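Metallo-beta-lactamase domain-containing protein (Enterococcus faecalis, PDB 2AZ4) is of uncertain function but, as a dinuclear zinc protein of the metallo-beta-lactamase fold, is probably a hydrolase, perhaps an RNA-binding exonuclease. Local coordinates at residues A5-F11 with V22-K28; H85-F89 with I153-E157; E248-R254 with K274-T278; Y299-E303 with W330-N334. All blocks are in the same frame, centred on the assembly; numbering follows the deposited sequence.

Contact 1: residues A5-F11 with V22-K28; sequences AKTTVTF and VIEVAYK
On F11 and I23 the first torsion places CG and CG1 alike, beside the backbone N (chi1 -61° and -66°), and the two side chains run alongside each other in the same direction. I23 CG1 packs 3.7 Å from F11 CD1, and its CD1 lies against CE1 of the same ring. I23 CG2 meets V9 CG1 at 3.7 Å. Near the other end, Y27 holds CG anti to its backbone N (chi1 -177°), which carries the ring past T7, with CD1 3.3 Å from T7 OG1 and CE1 3.9 Å from A5 CB. T7 OG1 has its hydrogen bond with T179.

In the middle, two hydrogen-bonded antiparallel pairs join the backbones: T8 N and O with A26 O and N, and T10 N and O with E24 O and N, all 2.9 Å and close to straight. Water links K6 O to K28 N, and T10 OG1 to E24 OE1, which also hydrogen-bonds H12 NE2.

This is a beta hairpin within one sheet of the metallo-beta-lactamase sandwich. Outermost strand 426-428 flanks 7-13, strand 30-34 flanks 22-27, and M214 of strand 212-216, from the facing sheet, packs on V9, F11 and I23.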
loop_
_atom_site.group_PDB
_atom_site.type_symbol
_atom_site.label_atom_id
_atom_site.label_comp_id
_atom_site.label_asym_id
_atom_site.label_seq_id
_atom_site.Cartn_x
_atom_site.Cartn_y
_atom_site.Cartn_z
ATOM N N ALA A 5 -25.894 18.910 -16.459
ATOM C CA ALA A 5 -24.416 18.685 -16.435
ATOM C C ALA A 5 -24.101 17.216 -16.176
ATOM O O ALA A 5 -24.720 16.571 -15.325
ATOM C CB ALA A 5 -23.753 19.571 -15.391
ATOM N N LYS A 6 -23.139 16.696 -16.925
ATOM C CA LYS A 6 -22.779 15.293 -16.855
ATOM C C LYS A 6 -21.684 15.054 -15.805
ATOM O O LYS A 6 -20.876 15.947 -15.522
ATOM C CB LYS A 6 -22.350 14.793 -18.238
ATOM C CG LYS A 6 -23.425 14.951 -19.334
ATOM C CD LYS A 6 -24.591 13.958 -19.168
ATOM C CE LYS A 6 -25.682 14.135 -20.241
ATOM N NZ LYS A 6 -26.925 14.778 -19.707
ATOM N N THR A 7 -21.707 13.871 -15.201
ATOM C CA THR A 7 -20.617 13.398 -14.350
ATOM C C THR A 7 -19.809 12.458 -15.241
ATOM O O THR A 7 -20.343 11.479 -15.760
ATOM C CB THR A 7 -21.133 12.691 -13.062
ATOM O OG1 THR A 7 -21.862 13.621 -12.245
ATOM C CG2 THR A 7 -19.974 12.132 -12.235
ATOM N N THR A 8 -18.539 12.762 -15.464
ATOM C CA THR A 8 -17.708 11.900 -16.309
ATOM C C THR A 8 -16.574 11.243 -15.505
ATOM O O THR A 8 -15.858 11.925 -14.771
ATOM C CB THR A 8 -17.116 12.687 -17.512
ATOM O OG1 THR A 8 -18.174 13.339 -18.218
ATOM C CG2 THR A 8 -16.398 11.743 -18.496
ATOM N N VAL A 9 -16.425 9.933 -15.666
ATOM C CA VAL A 9 -15.337 9.152 -15.096
ATOM C C VAL A 9 -14.370 8.736 -16.212
ATOM O O VAL A 9 -14.793 8.141 -17.205
ATOM C CB VAL A 9 -15.869 7.858 -14.413
ATOM C CG1 VAL A 9 -14.788 7.180 -13.610
ATOM C CG2 VAL A 9 -17.083 8.136 -13.525
ATOM N N THR A 10 -13.081 9.032 -16.046
ATOM C CA THR A 10 -12.068 8.722 -17.049
ATOM C C THR A 10 -11.015 7.839 -16.441
ATOM O O THR A 10 -10.462 8.174 -15.387
ATOM C CB THR A 10 -11.323 9.959 -17.576
ATOM O OG1 THR A 10 -12.247 10.958 -18.000
ATOM C CG2 THR A 10 -10.427 9.585 -18.771
ATOM N N PHE A 11 -10.715 6.739 -17.120
ATOM C CA PHE A 11 -9.700 5.782 -16.680
ATOM C C PHE A 11 -8.374 6.065 -17.373
ATOM O O PHE A 11 -8.015 5.443 -18.381
ATOM C CB PHE A 11 -10.191 4.345 -16.882
ATOM C CG PHE A 11 -11.428 4.045 -16.088
ATOM C CD1 PHE A 11 -11.333 3.472 -14.804
ATOM C CD2 PHE A 11 -12.695 4.387 -16.590
ATOM C CE1 PHE A 11 -12.478 3.238 -14.045
ATOM C CE2 PHE A 11 -13.848 4.156 -15.834
ATOM C CZ PHE A 11 -13.738 3.581 -14.554
ATOM N N VAL A 22 -5.071 5.710 -12.087
ATOM C CA VAL A 22 -5.359 7.128 -11.990
ATOM C C VAL A 22 -6.697 7.303 -12.687
ATOM O O VAL A 22 -6.817 7.101 -13.905
ATOM C CB VAL A 22 -4.273 8.022 -12.650
ATOM C CG1 VAL A 22 -4.646 9.490 -12.538
ATOM C CG2 VAL A 22 -2.870 7.755 -12.042
ATOM N N ILE A 23 -7.699 7.656 -11.897
ATOM C CA ILE A 23 -9.031 7.861 -12.396
ATOM C C ILE A 23 -9.390 9.290 -12.089
ATOM O O ILE A 23 -9.023 9.811 -11.030
ATOM C CB ILE A 23 -10.026 6.856 -11.730
ATOM C CG1 ILE A 23 -9.674 5.419 -12.169
ATOM C CG2 ILE A 23 -11.460 7.219 -12.001
ATOM C CD1 ILE A 23 -10.275 4.325 -11.271
ATOM N N GLU A 24 -10.096 9.900 -13.032
ATOM C CA GLU A 24 -10.663 11.226 -12.889
ATOM C C GLU A 24 -12.175 11.159 -12.810
ATOM O O GLU A 24 -12.823 10.419 -13.560
ATOM C CB GLU A 24 -10.273 12.106 -14.076
ATOM C CG GLU A 24 -10.852 13.503 -14.003
ATOM C CD GLU A 24 -10.493 14.349 -15.215
ATOM O OE1 GLU A 24 -9.786 13.847 -16.107
ATOM O OE2 GLU A 24 -10.924 15.516 -15.278
ATOM N N VAL A 25 -12.724 11.939 -11.896
ATOM C CA VAL A 25 -14.154 12.149 -11.809
ATOM C C VAL A 25 -14.367 13.639 -11.952
ATOM O O VAL A 25 -13.806 14.421 -11.184
ATOM C CB VAL A 25 -14.778 11.622 -10.490
ATOM C CG1 VAL A 25 -16.292 11.900 -10.480
ATOM C CG2 VAL A 25 -14.548 10.115 -10.358
ATOM N N ALA A 26 -15.141 14.027 -12.961
ATOM C CA ALA A 26 -15.389 15.445 -13.265
ATOM C C ALA A 26 -16.876 15.791 -13.330
ATOM O O ALA A 26 -17.687 15.017 -13.848
ATOM C CB ALA A 26 -14.723 15.827 -14.560
ATOM N N TYR A 27 -17.193 16.973 -12.808
ATOM C CA TYR A 27 -18.536 17.523 -12.761
ATOM C C TYR A 27 -18.444 19.049 -12.739
ATOM O O TYR A 27 -17.832 19.625 -11.829
ATOM C CB TYR A 27 -19.284 17.070 -11.502
ATOM C CG TYR A 27 -20.719 17.565 -11.461
ATOM C CD1 TYR A 27 -21.704 16.955 -12.242
ATOM C CD2 TYR A 27 -21.089 18.635 -10.648
ATOM C CE1 TYR A 27 -23.026 17.395 -12.215
ATOM C CE2 TYR A 27 -22.408 19.096 -10.625
ATOM C CZ TYR A 27 -23.371 18.458 -11.411
ATOM O OH TYR A 27 -24.677 18.880 -11.375
ATOM N N LYS A 28 -19.078 19.677 -13.732
ATOM C CA LYS A 28 -19.017 21.131 -13.966
ATOM C C LYS A 28 -17.560 21.597 -13.980
ATOM O O LYS A 28 -16.756 21.035 -14.712
ATOM C CB LYS A 28 -19.880 21.921 -12.971
ATOM C CG LYS A 28 -21.384 21.730 -13.141
ATOM C CD LYS A 28 -22.115 22.528 -12.078
ATOM C CE LYS A 28 -23.566 22.760 -12.432
ATOM N NZ LYS A 28 -24.254 23.519 -11.331
HETATM O O HOH W 1 -20.422 18.633 -16.003
HETATM O O HOH W 2 -10.845 13.396 -18.800
#

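Contact 2: residues H85-F89 with I153-E157; sequences HTAVF and IKVGE
V155 wedges its two methyl groups among the side chains of strand 85-89, and its chi1 of 174° decides which goes where. CG1, anti to the backbone N, meets H85 CB at 3.9 Å; CG2, beside the N, sits 3.7 Å from A87 CB and more distantly approaches F89 CZ.

F89 has its CG beside the backbone N (chi1 -64°), and the ring reaches across to strand 153-155 with its rim leading. CE1 and CZ both lie 4.1 Å from I153 CB, which is near the ring plane, so the isoleucine branch point meets an edge. I153 CG1 and CG2 spread along that edge, CG1 by CE1 and CG2 by CZ.

At the other end H85, with a similar first torsion, lays one face of its imidazole over G156. The glycine CA stands 4.1 Å from the ring centroid, 25° off the normal, a CH-pi contact displaced toward the rim. The backbone of G156, at positive phi, lies directly against the ring, with CA 3.8 Å from H85 CD2.

The contact is thus apolar packing between the two sheets of the alpha-beta/beta-alpha sandwich, the strands steeply inclined and running in roughly opposed directions. Within its own sheet 85-89 lies between strands 30-34 and 110-113; I32 of the former touches both F89 and V155, and Y111 of the latter packs on A87, F89 and I153. Strand 152-155 is the outermost of the facing sheet, next to 158-164.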
loop_
_atom_site.group_PDB
_atom_site.type_symbol
_atom_site.label_atom_id
_atom_site.label_comp_id
_atom_site.label_asym_id
_atom_site.label_seq_id
_atom_site.Cartn_x
_atom_site.Cartn_y
_atom_site.Cartn_z
ATOM N N HIS A 85 -11.791 23.932 -9.605
ATOM C CA HIS A 85 -11.568 23.150 -8.370
ATOM C C HIS A 85 -10.978 21.801 -8.734
ATOM O O HIS A 85 -11.561 21.065 -9.523
ATOM C CB HIS A 85 -12.881 22.921 -7.599
ATOM C CG HIS A 85 -13.685 24.166 -7.380
ATOM N ND1 HIS A 85 -13.412 25.065 -6.370
ATOM C CD2 HIS A 85 -14.768 24.659 -8.034
ATOM C CE1 HIS A 85 -14.275 26.066 -6.424
ATOM N NE2 HIS A 85 -15.110 25.840 -7.420
ATOM N N THR A 86 -9.811 21.490 -8.160
ATOM C CA THR A 86 -9.103 20.261 -8.462
ATOM C C THR A 86 -8.599 19.708 -7.147
ATOM O O THR A 86 -8.196 20.477 -6.267
ATOM C CB THR A 86 -7.890 20.520 -9.390
ATOM O OG1 THR A 86 -8.310 21.221 -10.581
ATOM C CG2 THR A 86 -7.215 19.193 -9.771
ATOM N N ALA A 87 -8.610 18.382 -7.007
ATOM C CA ALA A 87 -7.996 17.754 -5.835
ATOM C C ALA A 87 -7.621 16.323 -6.129
ATOM O O ALA A 87 -8.202 15.680 -7.022
ATOM C CB ALA A 87 -8.958 17.798 -4.622
ATOM N N VAL A 88 -6.681 15.799 -5.343
ATOM C CA VAL A 88 -6.217 14.446 -5.554
ATOM C C VAL A 88 -6.353 13.714 -4.224
ATOM O O VAL A 88 -6.071 14.270 -3.168
ATOM C CB VAL A 88 -4.738 14.359 -6.106
ATOM C CG1 VAL A 88 -4.252 12.907 -6.208
ATOM C CG2 VAL A 88 -4.585 15.014 -7.459
ATOM N N PHE A 89 -6.771 12.457 -4.298
ATOM C CA PHE A 89 -6.929 11.620 -3.118
ATOM C C PHE A 89 -6.037 10.414 -3.237
ATOM O O PHE A 89 -5.798 9.892 -4.350
ATOM C CB PHE A 89 -8.399 11.202 -2.952
ATOM C CG PHE A 89 -9.312 12.342 -2.691
ATOM C CD1 PHE A 89 -9.713 12.640 -1.388
ATOM C CD2 PHE A 89 -9.772 13.142 -3.734
ATOM C CE1 PHE A 89 -10.567 13.729 -1.135
ATOM C CE2 PHE A 89 -10.616 14.243 -3.498
ATOM C CZ PHE A 89 -11.004 14.545 -2.192
ATOM N N ILE A 153 -14.852 15.705 2.028
ATOM C CA ILE A 153 -14.248 16.859 1.363
ATOM C C ILE A 153 -15.141 17.256 0.207
ATOM O O ILE A 153 -15.614 16.390 -0.538
ATOM C CB ILE A 153 -12.814 16.538 0.836
ATOM C CG1 ILE A 153 -11.870 16.099 1.983
ATOM C CG2 ILE A 153 -12.213 17.710 0.046
ATOM C CD1 ILE A 153 -11.751 17.091 3.182
ATOM N N LYS A 154 -15.332 18.568 0.049
ATOM C CA LYS A 154 -16.086 19.163 -1.038
ATOM C C LYS A 154 -15.182 19.864 -2.044
ATOM O O LYS A 154 -14.407 20.756 -1.691
ATOM C CB LYS A 154 -17.104 20.149 -0.481
ATOM C CG LYS A 154 -18.276 19.426 0.154
ATOM C CD LYS A 154 -18.974 20.262 1.200
ATOM C CE LYS A 154 -20.283 19.602 1.658
ATOM N NZ LYS A 154 -20.095 18.295 2.402
ATOM N N VAL A 155 -15.253 19.412 -3.290
ATOM C CA VAL A 155 -14.423 19.940 -4.371
ATOM C C VAL A 155 -15.463 20.386 -5.381
ATOM O O VAL A 155 -16.036 19.551 -6.093
ATOM C CB VAL A 155 -13.504 18.836 -4.965
ATOM C CG1 VAL A 155 -12.735 19.333 -6.200
ATOM C CG2 VAL A 155 -12.545 18.302 -3.895
ATOM N N GLY A 156 -15.738 21.692 -5.401
ATOM C CA GLY A 156 -16.916 22.210 -6.100
ATOM C C GLY A 156 -18.146 21.461 -5.613
ATOM O O GLY A 156 -18.362 21.322 -4.411
ATOM N N GLU A 157 -18.925 20.938 -6.553
ATOM C CA GLU A 157 -20.113 20.175 -6.213
ATOM C C GLU A 157 -19.866 18.671 -6.105
ATOM O O GLU A 157 -20.813 17.892 -6.014
ATOM C CB GLU A 157 -21.222 20.477 -7.210
ATOM C CG GLU A 157 -21.787 21.871 -7.037
ATOM C CD GLU A 157 -23.040 22.079 -7.880
ATOM O OE1 GLU A 157 -24.079 21.424 -7.594
ATOM O OE2 GLU A 157 -22.978 22.898 -8.824
#

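Contact 3: residues E248-R254 with K274-T278; sequences ELENPNR and KSPRT
E248, in the last part of helix 237-249, reaches the turn that leads from helix 265-274 into strand 278-282, so the contact ties together two neighbouring connections of a parallel alpha/beta domain. Its chain is extended beyond CG, and the carboxylate spans the turn. OE1 accepts from the backbone N of R277 at 3.0 Å, nearly along its C-O axis and with an N-H...O angle of 161°, while OE2 lies 2.7 Å from S275 OG. That hydroxyl also has R277 O within range, and its proton could serve either acceptor. P276 sits between these two residues with CD 3.2 Å from E248 OE1.

L249 follows, laying CD2 against P276 CG, the two side chains crossing at about a right angle. After the helix the chain bends round the end of the R277 side chain, which is extended from CG to NE. N251 offers its backbone O to NH2, a weak, bent bond. N251 OD1 instead receives NH1 of R254, the donor well above the carbonyl plane, which probably braces the bend, and R254 NE hydrogen-bonds G342 O.

R254 closes the bend, and its carbonyl takes both terminal nitrogens of R277 in the guanidinium plane. R277 NH1 also bonds to Y328 O. The positive charge meets mainly backbone oxygens, with a long, weak ion pair to D324 as well; the E248 carboxylate is nearby but not in a salt bridge. A water fills in at the remaining nitrogen, accepting from R277 NE at 2.7 Å and donating to E248 O, also at 2.7 Å.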
loop_
_atom_site.group_PDB
_atom_site.type_symbol
_atom_site.label_atom_id
_atom_site.label_comp_id
_atom_site.label_asym_id
_atom_site.label_seq_id
_atom_site.Cartn_x
_atom_site.Cartn_y
_atom_site.Cartn_z
ATOM N N GLU A 248 8.015 -19.355 18.201
ATOM C CA GLU A 248 8.869 -18.987 19.326
ATOM C C GLU A 248 8.915 -20.080 20.410
ATOM O O GLU A 248 9.991 -20.456 20.889
ATOM C CB GLU A 248 8.464 -17.639 19.905
ATOM C CG GLU A 248 8.767 -16.448 18.974
ATOM C CD GLU A 248 8.630 -15.105 19.689
ATOM O OE1 GLU A 248 8.843 -15.035 20.911
ATOM O OE2 GLU A 248 8.322 -14.104 19.033
ATOM N N LEU A 249 7.751 -20.628 20.750
ATOM C CA LEU A 249 7.653 -21.638 21.818
ATOM C C LEU A 249 8.260 -22.974 21.431
ATOM O O LEU A 249 8.712 -23.731 22.286
ATOM C CB LEU A 249 6.193 -21.821 22.255
ATOM C CG LEU A 249 5.547 -20.568 22.859
ATOM C CD1 LEU A 249 4.039 -20.762 23.136
ATOM C CD2 LEU A 249 6.286 -20.142 24.100
ATOM N N GLU A 250 8.284 -23.261 20.142
ATOM C CA GLU A 250 8.941 -24.470 19.650
ATOM C C GLU A 250 10.473 -24.296 19.634
ATOM O O GLU A 250 11.197 -25.277 19.496
ATOM C CB GLU A 250 8.476 -24.784 18.231
ATOM C CG GLU A 250 7.008 -25.162 18.090
ATOM C CD GLU A 250 6.625 -25.450 16.640
ATOM O OE1 GLU A 250 7.422 -25.140 15.727
ATOM O OE2 GLU A 250 5.521 -25.993 16.405
ATOM N N ASN A 251 10.951 -23.052 19.733
ATOM C CA ASN A 251 12.399 -22.772 19.659
ATOM C C ASN A 251 12.927 -21.883 20.793
ATOM O O ASN A 251 13.413 -20.766 20.537
ATOM C CB ASN A 251 12.772 -22.188 18.288
ATOM C CG ASN A 251 12.485 -23.153 17.140
ATOM O OD1 ASN A 251 13.304 -24.009 16.819
ATOM N ND2 ASN A 251 11.309 -23.019 16.526
ATOM N N PRO A 252 12.851 -22.382 22.049
ATOM C CA PRO A 252 13.263 -21.611 23.225
ATOM C C PRO A 252 14.777 -21.343 23.351
ATOM O O PRO A 252 15.182 -20.442 24.101
ATOM C CB PRO A 252 12.759 -22.461 24.399
ATOM C CG PRO A 252 12.712 -23.853 23.864
ATOM C CD PRO A 252 12.337 -23.720 22.424
ATOM N N ASN A 253 15.591 -22.086 22.615
ATOM C CA ASN A 253 17.047 -21.929 22.686
ATOM C C ASN A 253 17.604 -21.850 21.274
ATOM O O ASN A 253 18.050 -22.853 20.699
ATOM C CB ASN A 253 17.673 -23.098 23.474
ATOM C CG ASN A 253 19.161 -22.912 23.725
ATOM O OD1 ASN A 253 19.691 -21.805 23.610
ATOM N ND2 ASN A 253 19.848 -24.008 24.081
ATOM N N ARG A 254 17.530 -20.652 20.701
ATOM C CA ARG A 254 17.772 -20.460 19.296
ATOM C C ARG A 254 17.614 -18.963 18.966
ATOM O O ARG A 254 16.691 -18.287 19.441
ATOM C CB ARG A 254 16.771 -21.288 18.477
ATOM C CG ARG A 254 17.073 -21.374 16.968
ATOM C CD ARG A 254 16.088 -22.282 16.263
ATOM N NE ARG A 254 16.567 -22.647 14.932
ATOM C CZ ARG A 254 15.883 -23.332 14.020
ATOM N NH1 ARG A 254 14.654 -23.768 14.258
ATOM N NH2 ARG A 254 16.451 -23.591 12.860
ATOM N N LYS A 274 1.954 -9.870 21.514
ATOM C CA LYS A 274 1.807 -11.293 21.803
ATOM C C LYS A 274 3.114 -12.097 21.916
ATOM O O LYS A 274 3.128 -13.194 22.468
ATOM C CB LYS A 274 0.874 -11.926 20.762
ATOM C CG LYS A 274 -0.558 -11.395 20.837
ATOM C CD LYS A 274 -1.579 -12.469 20.456
ATOM C CE LYS A 274 -2.985 -12.030 20.785
ATOM N NZ LYS A 274 -3.587 -11.194 19.704
ATOM N N SER A 275 4.204 -11.557 21.375
ATOM C CA SER A 275 5.480 -12.263 21.349
ATOM C C SER A 275 5.960 -12.666 22.753
ATOM O O SER A 275 6.124 -11.791 23.619
ATOM C CB SER A 275 6.537 -11.390 20.649
ATOM O OG SER A 275 7.787 -12.047 20.632
ATOM N N PRO A 276 6.160 -13.989 23.000
ATOM C CA PRO A 276 6.682 -14.399 24.312
ATOM C C PRO A 276 8.040 -13.765 24.613
ATOM O O PRO A 276 8.273 -13.353 25.760
ATOM C CB PRO A 276 6.834 -15.920 24.180
ATOM C CG PRO A 276 5.910 -16.309 23.072
ATOM C CD PRO A 276 5.929 -15.154 22.122
ATOM N N ARG A 277 8.912 -13.675 23.600
ATOM C CA ARG A 277 10.220 -13.007 23.758
ATOM C C ARG A 277 10.061 -11.511 23.581
ATOM O O ARG A 277 9.242 -11.067 22.774
ATOM C CB ARG A 277 11.231 -13.481 22.706
ATOM C CG ARG A 277 11.694 -14.908 22.830
ATOM C CD ARG A 277 12.689 -15.183 21.740
ATOM N NE ARG A 277 13.067 -16.587 21.660
ATOM C CZ ARG A 277 14.226 -17.022 21.167
ATOM N NH1 ARG A 277 15.129 -16.165 20.683
ATOM N NH2 ARG A 277 14.480 -18.316 21.148
ATOM N N THR A 278 10.869 -10.741 24.315
ATOM C CA THR A 278 10.979 -9.304 24.120
ATOM C C THR A 278 11.325 -8.986 22.675
ATOM O O THR A 278 12.319 -9.465 22.157
ATOM C CB THR A 278 12.089 -8.699 24.997
ATOM O OG1 THR A 278 11.823 -8.975 26.374
ATOM C CG2 THR A 278 12.190 -7.196 24.779
HETATM O O HOH W 3 11.377 -18.604 22.252
#

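Contact 4: residues Y299-E303 with W330-N334; sequences YYYAE and WQVVN
Hydrogen bonding centres on the hydroxyl of Y300. It donates to the backbone O of Q331 at 2.5 Å, a short bond lying in the carbonyl plane and also at the edge of the tyrosine ring. A water donates to the same OH at 2.8 Å and accepts from V333 N at 3.0 Å, with N334 OD1, 3.1 Å away, as a possible further acceptor.

The aromatic contact is a T-shaped pair. W330 turns the edge of its six-membered ring to the face of Y300, with centroids 5.7 Å apart and planes at 85°; W330 CE3 leads, 4.1 Å from Y300 CE2. Y300 holds CG between its backbone N and carbonyl carbon (chi1 75°), which turns the ring toward 330-334.

Apolar packing is slight: V333 CG2 touches A302 CB at 4.1 Å.

Strand 278-282 runs between 298-300 and 328-331 in the parallel sheet, and Y300 reaches over it; L321 of helix 318-323 packs on both aromatic rings. Chemically, the buried phenol has its proton committed to Q331 O and its oxygen occupied by the water, which probably fixes the ring's position.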
loop_
_atom_site.group_PDB
_atom_site.type_symbol
_atom_site.label_atom_id
_atom_site.label_comp_id
_atom_site.label_asym_id
_atom_site.label_seq_id
_atom_site.Cartn_x
_atom_site.Cartn_y
_atom_site.Cartn_z
ATOM N N TYR A 299 14.839 -1.243 20.549
ATOM C CA TYR A 299 15.278 -1.047 19.180
ATOM C C TYR A 299 16.785 -1.077 19.075
ATOM O O TYR A 299 17.472 -0.945 20.066
ATOM C CB TYR A 299 14.781 0.304 18.651
ATOM C CG TYR A 299 15.348 1.482 19.429
ATOM C CD1 TYR A 299 16.527 2.124 19.026
ATOM C CD2 TYR A 299 14.703 1.950 20.575
ATOM C CE1 TYR A 299 17.027 3.203 19.746
ATOM C CE2 TYR A 299 15.202 3.001 21.305
ATOM C CZ TYR A 299 16.344 3.650 20.871
ATOM O OH TYR A 299 16.831 4.705 21.618
ATOM N N TYR A 300 17.274 -1.233 17.850
ATOM C CA TYR A 300 18.690 -1.080 17.535
ATOM C C TYR A 300 18.805 -0.207 16.292
ATOM O O TYR A 300 17.879 -0.138 15.462
ATOM C CB TYR A 300 19.392 -2.433 17.347
ATOM C CG TYR A 300 19.071 -3.111 16.051
ATOM C CD1 TYR A 300 20.005 -3.156 15.018
ATOM C CD2 TYR A 300 17.807 -3.691 15.843
ATOM C CE1 TYR A 300 19.700 -3.786 13.820
ATOM C CE2 TYR A 300 17.490 -4.310 14.651
ATOM C CZ TYR A 300 18.430 -4.346 13.645
ATOM O OH TYR A 300 18.115 -4.943 12.452
ATOM N N TYR A 301 19.929 0.489 16.196
ATOM C CA TYR A 301 20.248 1.284 15.023
ATOM C C TYR A 301 20.954 0.462 13.972
ATOM O O TYR A 301 21.955 -0.203 14.252
ATOM C CB TYR A 301 21.130 2.456 15.413
ATOM C CG TYR A 301 20.369 3.547 16.097
ATOM C CD1 TYR A 301 19.517 4.384 15.361
ATOM C CD2 TYR A 301 20.522 3.781 17.458
ATOM C CE1 TYR A 301 18.812 5.406 15.973
ATOM C CE2 TYR A 301 19.822 4.817 18.091
ATOM C CZ TYR A 301 18.967 5.621 17.315
ATOM O OH TYR A 301 18.261 6.630 17.897
ATOM N N ALA A 302 20.430 0.513 12.751
ATOM C CA ALA A 302 21.107 -0.079 11.605
ATOM C C ALA A 302 21.769 1.028 10.772
ATOM O O ALA A 302 22.280 0.783 9.684
ATOM C CB ALA A 302 20.120 -0.873 10.774
ATOM N N GLU A 303 21.757 2.249 11.297
ATOM C CA GLU A 303 22.343 3.402 10.622
ATOM C C GLU A 303 23.037 4.271 11.673
ATOM O O GLU A 303 22.820 4.100 12.870
ATOM C CB GLU A 303 21.255 4.188 9.869
ATOM C CG GLU A 303 20.620 3.386 8.690
ATOM C CD GLU A 303 19.286 3.945 8.140
ATOM O OE1 GLU A 303 18.938 5.124 8.387
ATOM O OE2 GLU A 303 18.585 3.163 7.431
ATOM N N TRP A 330 14.081 -10.352 17.220
ATOM C CA TRP A 330 14.480 -9.059 16.652
ATOM C C TRP A 330 14.372 -8.923 15.140
ATOM O O TRP A 330 14.432 -9.897 14.407
ATOM C CB TRP A 330 15.854 -8.614 17.143
ATOM C CG TRP A 330 17.057 -9.526 16.827
ATOM C CD1 TRP A 330 17.442 -10.641 17.522
ATOM C CD2 TRP A 330 18.052 -9.327 15.805
ATOM N NE1 TRP A 330 18.606 -11.168 16.978
ATOM C CE2 TRP A 330 18.994 -10.385 15.918
ATOM C CE3 TRP A 330 18.224 -8.374 14.785
ATOM C CZ2 TRP A 330 20.106 -10.507 15.055
ATOM C CZ3 TRP A 330 19.338 -8.504 13.901
ATOM C CH2 TRP A 330 20.264 -9.553 14.063
ATOM N N GLN A 331 14.192 -7.692 14.685
ATOM C CA GLN A 331 13.951 -7.436 13.277
ATOM C C GLN A 331 15.297 -7.331 12.563
ATOM O O GLN A 331 16.066 -6.390 12.804
ATOM C CB GLN A 331 13.145 -6.140 13.118
ATOM C CG GLN A 331 12.966 -5.640 11.667
ATOM C CD GLN A 331 12.310 -4.263 11.579
ATOM O OE1 GLN A 331 12.293 -3.527 12.555
ATOM N NE2 GLN A 331 11.782 -3.900 10.386
ATOM N N VAL A 332 15.595 -8.274 11.678
ATOM C CA VAL A 332 16.855 -8.184 10.901
ATOM C C VAL A 332 16.547 -7.598 9.524
ATOM O O VAL A 332 15.607 -8.040 8.855
ATOM C CB VAL A 332 17.582 -9.555 10.791
ATOM C CG1 VAL A 332 16.659 -10.621 10.189
ATOM C CG2 VAL A 332 18.889 -9.443 9.988
ATOM N N VAL A 333 17.324 -6.589 9.118
ATOM C CA VAL A 333 17.068 -5.856 7.869
ATOM C C VAL A 333 18.224 -5.895 6.845
ATOM O O VAL A 333 18.049 -5.537 5.671
ATOM C CB VAL A 333 16.669 -4.385 8.156
ATOM C CG1 VAL A 333 15.385 -4.337 8.984
ATOM C CG2 VAL A 333 17.821 -3.616 8.871
ATOM N N ASN A 334 19.409 -6.285 7.313
ATOM C CA ASN A 334 20.607 -6.425 6.509
ATOM C C ASN A 334 21.697 -7.168 7.298
ATOM O O ASN A 334 21.433 -7.688 8.365
ATOM C CB ASN A 334 21.126 -5.062 6.012
ATOM C CG ASN A 334 21.561 -4.138 7.161
ATOM O OD1 ASN A 334 21.564 -4.521 8.337
ATOM N ND2 ASN A 334 21.937 -2.913 6.812
HETATM O O HOH W 4 19.860 -5.962 10.556
#

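How the contacts relate
Contacts 1 and 2 belong together: their centres are 12 Å apart, and K28 NZ forms a 2.9 Å salt bridge with E157 OE2, while Y27 CE2 packs 3.9 Å from E157 CB. Both involve the sheet of the metallo-beta-lactamase fold whose loops help carry the zinc ligands. The side chain of I23 lies about 8 Å from that of H404 and about 12 Å from a zinc ion; that of F89 is about 10 Å from those of H92 and H97. Contacts 3 and 4 share the six-stranded parallel sheet on the opposite side of the chain's centre, with nearest atoms about 5 Å apart, remote from the annotated metal sites. Contacts 1 and 3 are separated by 54 Å between centres.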